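Phosphotriesterase family protein (Listeria monocytogenes serotype 4b str. H7858, PDB 3PNZ) hydrolyses phosphorylated sugar lactones as a lactonase of the amidohydrolase fold, with two zinc ions bound in its metal centre. Local coordinates at residues 208-217 / 228-239; 291-300 / 312-320. All blocks are in the same frame, centred on the assembly; numbering follows the deposited sequence.

Contact 1: residues 208-217 / 228-239; sequences LEYLSIGHMD and VAKTGAFMSFDG
Backbone hydrogen bonds pair strand 211-213 with strand 234-237 in parallel: Phe234 N donates to Leu211 O, Ile213 N to Phe234 O and Ser236 N to Ile213 O, the last at 2.9 Å. Beyond the strand Met216 N reaches Ser236 O, 3.1 Å away. With helix 222-229 between them, the strands form a beta-alpha-beta crossover of the TIM barrel.

Apolar contacts lie on the helix side. The tips of Ile213 and Val228 meet, CD1 to CG1 at 3.6 Å, while Leu208 CD1 rests on Thr231 CB. On the other face of the sheet, with Ser212, Phe234 turns its ring edge to Glu209 O and Leu211 O, both in its plane.

Polar side chains gather at the C-terminal ends. Asp238 CG stands between its own backbone N and carbonyl carbon (chi1 46°), which turns both oxygens to His215: OD1 accepts a hydrogen bond from His215 ND1 at 2.6 Å and OD2 one from His215 N at 3.0 Å, both on the syn side, though out of the carboxylate plane; ring and carboxylate planes are 75° apart. Ser236 OG donates to the anti side of OD2. Asp238 N donates a hydrogen bond to Asp217 OD1 from above the Asp217 carboxylate plane.

His215 NE2 binds zinc, so Asp238 is a second-shell residue that fixes the ring's rotation and probably makes the imidazole a stronger donor to the metal.

Contact 2: residues 291-300 / 312-320; sequences IAKKWVPRFI and KLVKKFFVD
Phe318 CG lies beside its backbone N and opposite the carbonyl carbon (chi1 -61°), which sends the ring across to helix 289-305, whereas Phe299 carries CG trans to its own N (chi1 176°) and extends its ring toward Leu313 and Phe317. Phe318 enters between three side chains. Its CZ comes within 3.6 Å of Ile291 CG2, the methyl approaching obliquely; Trp295 CZ3 lies in plane at the ring edge, 3.9 Å from the same CZ; and the Val296 and Phe318 side chains slide past one another in opposite directions, CG2 beside CE2. Trp295 in turn has Phe299 CB over one face of its indole, 3.8 Å above the plane and toward the rim.

The two segments run roughly antiparallel, their axes at 140° and 10.2 Å apart at closest approach, and belong to consecutive helices on the outside of the TIM barrel. Helix 310-325 is the inner of the pair here: Phe317 and Phe318 also touch strand 267-269, and Phe318 stacks on Phe18. A wider pi-type turn at 291-295 places Val296 N on Ile291 O, just before the kink at Pro297.

Farther along, Phe299 and Phe317 meet obliquely, with Phe299 CZ 3.5 Å from Phe317 CE2. Leu313 CB lies in plane at the Phe299 ring edge, the two side chains crossing at about a right angle. Val314 divides its branches: CG1 faces Val296 CG1 at 4.0 Å, and CG2 lies against Phe299 CD2 and, at 3.6 Å, Ile300 CG1, with Val296 and Val314 also giving the nearest CA pair, 7.1 Å apart.

Contact 1 lies in the barrel wall and contact 2 in the helical layer outside it; their centres are 18 Å apart, and their nearest atoms approach to about 6 Å without touching. Helix 310-325 bridges the two levels, since beyond residues 312-320 its Arg324 and Cys325 pack on Phe234, and Cys325 also on Ser212. Helix 248-260 joins them too, receiving Phe237 from contact 1 and Phe317 from contact 2, both against Ile255. Only contact 1 supplies a metal ligand: His215 shares its zinc with His187 and the carboxylated Lys154. In contact 2 the side chain of Ile291 remains about 12 Å from a zinc ion.

Contact 1: residues 208-217 / 228-239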
loop_
_atom_site.group_PDB
_atom_site.type_symbol
_atom_site.label_atom_id
_atom_site.label_comp_id
_atom_site.label_asym_id
_atom_site.label_seq_id
_atom_site.Cartn_x
_atom_site.Cartn_y
_atom_site.Cartn_z
ATOM N N LEU A 208 1.730 13.598 11.035
ATOM C CA LEU A 208 1.677 12.139 11.025
ATOM C C LEU A 208 0.343 11.577 10.547
ATOM O O LEU A 208 0.257 10.405 10.145
ATOM C CB LEU A 208 2.077 11.579 12.399
ATOM C CG LEU A 208 3.506 12.025 12.747
ATOM C CD1 LEU A 208 3.853 11.749 14.194
ATOM C CD2 LEU A 208 4.499 11.372 11.794
ATOM N N GLU A 209 -0.705 12.404 10.560
ATOM C CA GLU A 209 -1.982 11.946 10.043
ATOM C C GLU A 209 -1.964 11.871 8.513
ATOM O O GLU A 209 -2.935 11.430 7.900
ATOM C CB GLU A 209 -3.139 12.829 10.537
ATOM C CG GLU A 209 -3.129 14.242 9.981
ATOM C CD GLU A 209 -2.370 15.241 10.845
ATOM O OE1 GLU A 209 -2.669 16.452 10.745
ATOM O OE2 GLU A 209 -1.470 14.847 11.620
ATOM N N TYR A 210 -0.859 12.288 7.899
ATOM C CA TYR A 210 -0.687 12.155 6.450
ATOM C C TYR A 210 -0.070 10.817 6.061
ATOM O O TYR A 210 0.185 10.560 4.882
ATOM C CB TYR A 210 0.228 13.260 5.907
ATOM C CG TYR A 210 -0.305 14.677 6.020
ATOM C CD1 TYR A 210 -1.595 14.941 6.473
ATOM C CD2 TYR A 210 0.498 15.753 5.670
ATOM C CE1 TYR A 210 -2.061 16.262 6.574
ATOM C CE2 TYR A 210 0.041 17.072 5.762
ATOM C CZ TYR A 210 -1.238 17.311 6.217
ATOM O OH TYR A 210 -1.693 18.618 6.310
ATOM N N LEU A 211 0.200 9.986 7.062
ATOM C CA LEU A 211 0.890 8.714 6.848
ATOM C C LEU A 211 -0.038 7.532 7.123
ATOM O O LEU A 211 -0.783 7.551 8.099
ATOM C CB LEU A 211 2.083 8.630 7.806
ATOM C CG LEU A 211 2.821 7.283 7.895
ATOM C CD1 LEU A 211 3.606 7.006 6.616
ATOM C CD2 LEU A 211 3.757 7.295 9.104
ATOM N N SER A 212 -0.009 6.513 6.263
ATOM C CA SER A 212 -0.565 5.209 6.636
ATOM C C SER A 212 0.594 4.229 6.741
ATOM O O SER A 212 1.472 4.195 5.876
ATOM C CB SER A 212 -1.603 4.698 5.634
ATOM O OG SER A 212 -1.072 4.659 4.328
ATOM N N ILE A 213 0.592 3.451 7.811
ATOM C CA ILE A 213 1.695 2.538 8.075
ATOM C C ILE A 213 1.265 1.115 7.737
ATOM O O ILE A 213 0.330 0.570 8.331
ATOM C CB ILE A 213 2.147 2.652 9.530
ATOM C CG1 ILE A 213 2.551 4.095 9.840
ATOM C CG2 ILE A 213 3.294 1.651 9.834
ATOM C CD1 ILE A 213 2.889 4.327 11.282
ATOM N N GLY A 214 1.945 0.527 6.761
ATOM C CA GLY A 214 1.615 -0.810 6.298
ATOM C C GLY A 214 2.072 -1.905 7.253
ATOM O O GLY A 214 3.015 -1.718 8.029
ATOM N N HIS A 215 1.363 -3.035 7.201
ATOM C CA HIS A 215 1.740 -4.276 7.887
ATOM C C HIS A 215 1.704 -4.210 9.418
ATOM O O HIS A 215 2.433 -4.925 10.092
ATOM C CB HIS A 215 3.097 -4.788 7.368
ATOM C CG HIS A 215 3.222 -4.706 5.881
ATOM N ND1 HIS A 215 2.205 -5.090 5.032
ATOM C CD2 HIS A 215 4.216 -4.238 5.089
ATOM C CE1 HIS A 215 2.573 -4.879 3.781
ATOM N NE2 HIS A 215 3.791 -4.367 3.788
ATOM N N MET A 216 0.831 -3.370 9.973
ATOM C CA MET A 216 0.698 -3.313 11.426
ATOM C C MET A 216 0.176 -4.629 12.022
ATOM O O MET A 216 0.406 -4.929 13.197
ATOM C CB MET A 216 -0.186 -2.125 11.833
ATOM C CG MET A 216 0.496 -0.776 11.661
ATOM S SD MET A 216 1.773 -0.446 12.895
ATOM C CE MET A 216 3.226 -1.145 12.101
ATOM N N ASP A 217 -0.493 -5.426 11.197
ATOM C CA ASP A 217 -0.992 -6.735 11.611
ATOM C C ASP A 217 0.128 -7.752 11.835
ATOM O O ASP A 217 -0.134 -8.855 12.313
ATOM C CB ASP A 217 -1.894 -7.294 10.524
ATOM C CG ASP A 217 -1.192 -7.334 9.192
ATOM O OD1 ASP A 217 -1.040 -6.256 8.598
ATOM O OD2 ASP A 217 -0.721 -8.418 8.770
ATOM N N VAL A 228 1.613 4.030 18.293
ATOM C CA VAL A 228 1.529 4.473 16.905
ATOM C C VAL A 228 0.248 5.271 16.681
ATOM O O VAL A 228 0.272 6.354 16.094
ATOM C CB VAL A 228 1.598 3.290 15.927
ATOM C CG1 VAL A 228 1.352 3.749 14.500
ATOM C CG2 VAL A 228 2.964 2.628 16.025
ATOM N N ALA A 229 -0.865 4.732 17.154
ATOM C CA ALA A 229 -2.168 5.363 16.919
ATOM C C ALA A 229 -2.256 6.769 17.511
ATOM O O ALA A 229 -2.917 7.647 16.954
ATOM C CB ALA A 229 -3.280 4.491 17.473
ATOM N N LYS A 230 -1.608 6.980 18.650
ATOM C CA LYS A 230 -1.644 8.286 19.304
ATOM C C LYS A 230 -1.084 9.415 18.446
ATOM O O LYS A 230 -1.407 10.581 18.680
ATOM C CB LYS A 230 -0.862 8.244 20.618
ATOM C CG LYS A 230 -1.612 7.639 21.784
ATOM C CD LYS A 230 -0.738 7.809 23.027
ATOM C CE LYS A 230 -1.347 7.218 24.273
ATOM N NZ LYS A 230 -0.416 7.459 25.420
ATOM N N THR A 231 -0.241 9.079 17.471
ATOM C CA THR A 231 0.351 10.085 16.593
ATOM C C THR A 231 -0.640 10.590 15.550
ATOM O O THR A 231 -0.431 11.640 14.954
ATOM C CB THR A 231 1.579 9.553 15.828
ATOM O OG1 THR A 231 1.160 8.589 14.850
ATOM C CG2 THR A 231 2.608 8.949 16.786
ATOM N N GLY A 232 -1.704 9.826 15.325
ATOM C CA GLY A 232 -2.689 10.162 14.316
ATOM C C GLY A 232 -2.520 9.416 13.006
ATOM O O GLY A 232 -3.385 9.485 12.137
ATOM N N ALA A 233 -1.412 8.686 12.864
ATOM C CA ALA A 233 -1.179 7.877 11.670
ATOM C C ALA A 233 -2.279 6.852 11.417
ATOM O O ALA A 233 -2.874 6.293 12.345
ATOM C CB ALA A 233 0.173 7.165 11.758
ATOM N N PHE A 234 -2.521 6.598 10.142
ATOM C CA PHE A 234 -3.380 5.501 9.749
ATOM C C PHE A 234 -2.605 4.204 9.924
ATOM O O PHE A 234 -1.386 4.172 9.746
ATOM C CB PHE A 234 -3.854 5.664 8.306
ATOM C CG PHE A 234 -4.892 6.749 8.136
ATOM C CD1 PHE A 234 -6.242 6.450 8.214
ATOM C CD2 PHE A 234 -4.508 8.065 7.919
ATOM C CE1 PHE A 234 -7.204 7.453 8.056
ATOM C CE2 PHE A 234 -5.453 9.072 7.765
ATOM C CZ PHE A 234 -6.800 8.761 7.833
ATOM N N MET A 235 -3.322 3.145 10.271
ATOM C CA MET A 235 -2.693 1.854 10.556
ATOM C C MET A 235 -3.335 0.802 9.694
ATOM O O MET A 235 -4.541 0.552 9.789
ATOM C CB MET A 235 -2.824 1.522 12.035
ATOM C CG MET A 235 -2.099 2.558 12.889
ATOM S SD MET A 235 -2.344 2.295 14.632
ATOM C CE MET A 235 -1.385 0.776 14.838
ATOM N N SER A 236 -2.526 0.207 8.825
ATOM C CA SER A 236 -3.018 -0.717 7.827
ATOM C C SER A 236 -2.892 -2.159 8.319
ATOM O O SER A 236 -1.787 -2.649 8.580
ATOM C CB SER A 236 -2.261 -0.528 6.509
ATOM O OG SER A 236 -2.759 -1.405 5.512
ATOM N N PHE A 237 -4.036 -2.819 8.462
ATOM C CA PHE A 237 -4.078 -4.252 8.737
ATOM C C PHE A 237 -4.280 -4.936 7.394
ATOM O O PHE A 237 -5.409 -5.069 6.912
ATOM C CB PHE A 237 -5.199 -4.578 9.731
ATOM C CG PHE A 237 -4.907 -4.119 11.129
ATOM C CD1 PHE A 237 -4.584 -5.033 12.129
ATOM C CD2 PHE A 237 -4.923 -2.766 11.444
ATOM C CE1 PHE A 237 -4.292 -4.605 13.414
ATOM C CE2 PHE A 237 -4.629 -2.322 12.731
ATOM C CZ PHE A 237 -4.313 -3.243 13.720
ATOM N N ASP A 238 -3.179 -5.345 6.769
ATOM C CA ASP A 238 -3.244 -5.764 5.370
ATOM C C ASP A 238 -2.806 -7.202 5.158
ATOM O O ASP A 238 -2.511 -7.613 4.036
ATOM C CB ASP A 238 -2.448 -4.798 4.483
ATOM C CG ASP A 238 -1.098 -4.469 5.063
ATOM O OD1 ASP A 238 -0.388 -5.417 5.449
ATOM O OD2 ASP A 238 -0.743 -3.272 5.143
ATOM N N GLY A 239 -2.783 -7.966 6.243
ATOM C CA GLY A 239 -2.482 -9.385 6.168
ATOM C C GLY A 239 -3.694 -10.269 6.425
ATOM O O GLY A 239 -3.549 -11.402 6.897
HETATM O O HOH W 1 -1.990 13.833 14.160
HETATM O O HOH W 2 0.626 -7.786 6.644
#

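Contact 2: residues 291-300 / 312-320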
loop_
_atom_site.group_PDB
_atom_site.type_symbol
_atom_site.label_atom_id
_atom_site.label_comp_id
_atom_site.label_asym_id
_atom_site.label_seq_id
_atom_site.Cartn_x
_atom_site.Cartn_y
_atom_site.Cartn_z
ATOM N N ILE A 291 -11.909 -10.684 1.114
ATOM C CA ILE A 291 -12.224 -9.745 2.187
ATOM C C ILE A 291 -13.679 -9.281 2.138
ATOM O O ILE A 291 -14.391 -9.358 3.136
ATOM C CB ILE A 291 -11.246 -8.552 2.218
ATOM C CG1 ILE A 291 -9.843 -9.056 2.584
ATOM C CG2 ILE A 291 -11.704 -7.498 3.220
ATOM C CD1 ILE A 291 -8.761 -7.991 2.465
ATOM N N ALA A 292 -14.118 -8.822 0.971
ATOM C CA ALA A 292 -15.500 -8.383 0.792
ATOM C C ALA A 292 -16.503 -9.523 1.016
ATOM O O ALA A 292 -17.541 -9.335 1.649
ATOM C CB ALA A 292 -15.674 -7.784 -0.601
ATOM N N LYS A 293 -16.177 -10.708 0.519
ATOM C CA LYS A 293 -17.128 -11.821 0.504
ATOM C C LYS A 293 -17.219 -12.571 1.830
ATOM O O LYS A 293 -18.312 -12.919 2.280
ATOM C CB LYS A 293 -16.770 -12.791 -0.622
ATOM C CG LYS A 293 -17.810 -13.860 -0.899
ATOM C CD LYS A 293 -17.366 -14.733 -2.061
ATOM C CE LYS A 293 -18.449 -15.715 -2.475
ATOM N NZ LYS A 293 -18.008 -16.538 -3.639
ATOM N N LYS A 294 -16.073 -12.801 2.464
ATOM C CA LYS A 294 -16.009 -13.665 3.637
ATOM C C LYS A 294 -15.563 -12.968 4.927
ATOM O O LYS A 294 -16.128 -13.212 6.002
ATOM C CB LYS A 294 -15.090 -14.857 3.340
ATOM C CG LYS A 294 -15.555 -15.709 2.161
ATOM C CD LYS A 294 -14.588 -16.859 1.897
ATOM C CE LYS A 294 -15.027 -17.704 0.706
ATOM N NZ LYS A 294 -13.999 -18.727 0.338
ATOM N N TRP A 295 -14.549 -12.110 4.843
ATOM C CA TRP A 295 -14.048 -11.471 6.060
ATOM C C TRP A 295 -15.041 -10.476 6.643
ATOM O O TRP A 295 -15.264 -10.438 7.852
ATOM C CB TRP A 295 -12.696 -10.797 5.822
ATOM C CG TRP A 295 -12.034 -10.298 7.084
ATOM C CD1 TRP A 295 -11.204 -11.012 7.914
ATOM C CD2 TRP A 295 -12.123 -8.978 7.646
ATOM N NE1 TRP A 295 -10.783 -10.219 8.957
ATOM C CE2 TRP A 295 -11.328 -8.967 8.815
ATOM C CE3 TRP A 295 -12.790 -7.804 7.275
ATOM C CZ2 TRP A 295 -11.190 -7.836 9.614
ATOM C CZ3 TRP A 295 -12.650 -6.674 8.077
ATOM C CH2 TRP A 295 -11.852 -6.697 9.228
ATOM N N VAL A 296 -15.641 -9.669 5.777
ATOM C CA VAL A 296 -16.580 -8.647 6.229
ATOM C C VAL A 296 -17.744 -9.235 7.047
ATOM O O VAL A 296 -17.998 -8.795 8.162
ATOM C CB VAL A 296 -17.065 -7.769 5.048
ATOM C CG1 VAL A 296 -18.327 -7.002 5.428
ATOM C CG2 VAL A 296 -15.956 -6.817 4.627
ATOM N N PRO A 297 -18.446 -10.242 6.504
ATOM C CA PRO A 297 -19.545 -10.817 7.287
ATOM C C PRO A 297 -19.076 -11.402 8.617
ATOM O O PRO A 297 -19.774 -11.287 9.621
ATOM C CB PRO A 297 -20.096 -11.915 6.371
ATOM C CG PRO A 297 -19.714 -11.493 4.999
ATOM C CD PRO A 297 -18.382 -10.800 5.142
ATOM N N ARG A 298 -17.899 -12.016 8.637
ATOM C CA ARG A 298 -17.398 -12.565 9.893
ATOM C C ARG A 298 -17.055 -11.459 10.875
ATOM O O ARG A 298 -17.403 -11.534 12.056
ATOM C CB ARG A 298 -16.181 -13.457 9.674
ATOM C CG ARG A 298 -15.659 -14.003 10.997
ATOM C CD ARG A 298 -14.172 -14.103 11.012
ATOM N NE ARG A 298 -13.652 -14.076 12.376
ATOM C CZ ARG A 298 -12.747 -14.925 12.841
ATOM N NH1 ARG A 298 -12.316 -14.816 14.095
ATOM N NH2 ARG A 298 -12.284 -15.886 12.051
ATOM N N PHE A 299 -16.367 -10.424 10.394
ATOM C CA PHE A 299 -16.015 -9.316 11.271
ATOM C C PHE A 299 -17.251 -8.653 11.867
ATOM O O PHE A 299 -17.297 -8.360 13.063
ATOM C CB PHE A 299 -15.167 -8.260 10.561
ATOM C CG PHE A 299 -14.873 -7.077 11.432
ATOM C CD1 PHE A 299 -13.824 -7.119 12.339
ATOM C CD2 PHE A 299 -15.686 -5.954 11.402
ATOM C CE1 PHE A 299 -13.567 -6.038 13.174
ATOM C CE2 PHE A 299 -15.433 -4.879 12.236
ATOM C CZ PHE A 299 -14.376 -4.922 13.120
ATOM N N ILE A 300 -18.244 -8.401 11.024
ATOM C CA ILE A 300 -19.479 -7.796 11.495
ATOM C C ILE A 300 -20.090 -8.643 12.605
ATOM O O ILE A 300 -20.430 -8.130 13.673
ATOM C CB ILE A 300 -20.480 -7.594 10.345
ATOM C CG1 ILE A 300 -19.945 -6.542 9.371
ATOM C CG2 ILE A 300 -21.839 -7.172 10.889
ATOM C CD1 ILE A 300 -20.786 -6.377 8.113
ATOM N N LYS A 312 -21.020 -0.350 11.251
ATOM C CA LYS A 312 -20.444 0.991 11.252
ATOM C C LYS A 312 -18.927 0.924 11.085
ATOM O O LYS A 312 -18.335 1.720 10.354
ATOM C CB LYS A 312 -20.772 1.722 12.553
ATOM C CG LYS A 312 -20.234 3.145 12.608
ATOM C CD LYS A 312 -20.505 3.800 13.954
ATOM C CE LYS A 312 -20.039 5.252 13.962
ATOM N NZ LYS A 312 -20.284 5.929 15.273
ATOM N N LEU A 313 -18.305 -0.029 11.772
ATOM C CA LEU A 313 -16.853 -0.186 11.702
ATOM C C LEU A 313 -16.410 -0.576 10.296
ATOM O O LEU A 313 -15.418 -0.063 9.794
ATOM C CB LEU A 313 -16.374 -1.219 12.729
ATOM C CG LEU A 313 -16.502 -0.723 14.169
ATOM C CD1 LEU A 313 -16.188 -1.848 15.147
ATOM C CD2 LEU A 313 -15.599 0.485 14.417
ATOM N N VAL A 314 -17.140 -1.490 9.662
ATOM C CA VAL A 314 -16.818 -1.872 8.293
ATOM C C VAL A 314 -16.915 -0.669 7.358
ATOM O O VAL A 314 -16.076 -0.482 6.475
ATOM C CB VAL A 314 -17.703 -3.030 7.792
ATOM C CG1 VAL A 314 -17.631 -3.135 6.268
ATOM C CG2 VAL A 314 -17.272 -4.341 8.466
ATOM N N LYS A 315 -17.931 0.165 7.561
ATOM C CA LYS A 315 -18.054 1.369 6.752
ATOM C C LYS A 315 -16.847 2.292 6.950
ATOM O O LYS A 315 -16.346 2.873 5.990
ATOM C CB LYS A 315 -19.354 2.108 7.069
ATOM C CG LYS A 315 -19.630 3.271 6.133
ATOM C CD LYS A 315 -20.724 4.171 6.680
ATOM C CE LYS A 315 -20.680 5.542 6.008
ATOM N NZ LYS A 315 -20.676 5.414 4.524
ATOM N N LYS A 316 -16.376 2.416 8.188
ATOM C CA LYS A 316 -15.177 3.205 8.444
ATOM C C LYS A 316 -13.934 2.587 7.809
ATOM O O LYS A 316 -13.203 3.281 7.105
ATOM C CB LYS A 316 -14.972 3.441 9.942
ATOM C CG LYS A 316 -16.074 4.306 10.536
ATOM C CD LYS A 316 -15.759 4.789 11.921
ATOM C CE LYS A 316 -16.647 5.992 12.266
ATOM N NZ LYS A 316 -16.275 6.559 13.575
ATOM N N PHE A 317 -13.700 1.290 8.027
ATOM C CA PHE A 317 -12.456 0.688 7.548
ATOM C C PHE A 317 -12.321 0.736 6.023
ATOM O O PHE A 317 -11.218 0.916 5.504
ATOM C CB PHE A 317 -12.294 -0.772 8.015
ATOM C CG PHE A 317 -12.358 -0.952 9.508
ATOM C CD1 PHE A 317 -12.212 0.129 10.365
ATOM C CD2 PHE A 317 -12.574 -2.209 10.051
ATOM C CE1 PHE A 317 -12.279 -0.041 11.735
ATOM C CE2 PHE A 317 -12.634 -2.387 11.426
ATOM C CZ PHE A 317 -12.492 -1.306 12.265
ATOM N N PHE A 318 -13.429 0.553 5.307
ATOM C CA PHE A 318 -13.360 0.427 3.851
ATOM C C PHE A 318 -13.880 1.629 3.082
ATOM O O PHE A 318 -13.673 1.712 1.872
ATOM C CB PHE A 318 -14.098 -0.829 3.376
ATOM C CG PHE A 318 -13.521 -2.106 3.916
ATOM C CD1 PHE A 318 -12.413 -2.685 3.312
ATOM C CD2 PHE A 318 -14.075 -2.715 5.027
ATOM C CE1 PHE A 318 -11.870 -3.866 3.801
ATOM C CE2 PHE A 318 -13.532 -3.890 5.525
ATOM C CZ PHE A 318 -12.429 -4.460 4.909
ATOM N N VAL A 319 -14.568 2.543 3.761
ATOM C CA VAL A 319 -15.093 3.723 3.071
ATOM C C VAL A 319 -14.612 5.031 3.691
ATOM O O VAL A 319 -13.859 5.766 3.064
ATOM C CB VAL A 319 -16.636 3.732 3.000
ATOM C CG1 VAL A 319 -17.112 4.976 2.241
ATOM C CG2 VAL A 319 -17.152 2.464 2.339
ATOM N N ASP A 320 -15.032 5.321 4.918
ATOM C CA ASP A 320 -14.727 6.620 5.523
ATOM C C ASP A 320 -13.227 6.845 5.720
ATOM O O ASP A 320 -12.705 7.895 5.364
ATOM C CB ASP A 320 -15.453 6.793 6.858
ATOM C CG ASP A 320 -16.966 6.735 6.716
ATOM O OD1 ASP A 320 -17.468 6.911 5.591
ATOM O OD2 ASP A 320 -17.650 6.506 7.733
#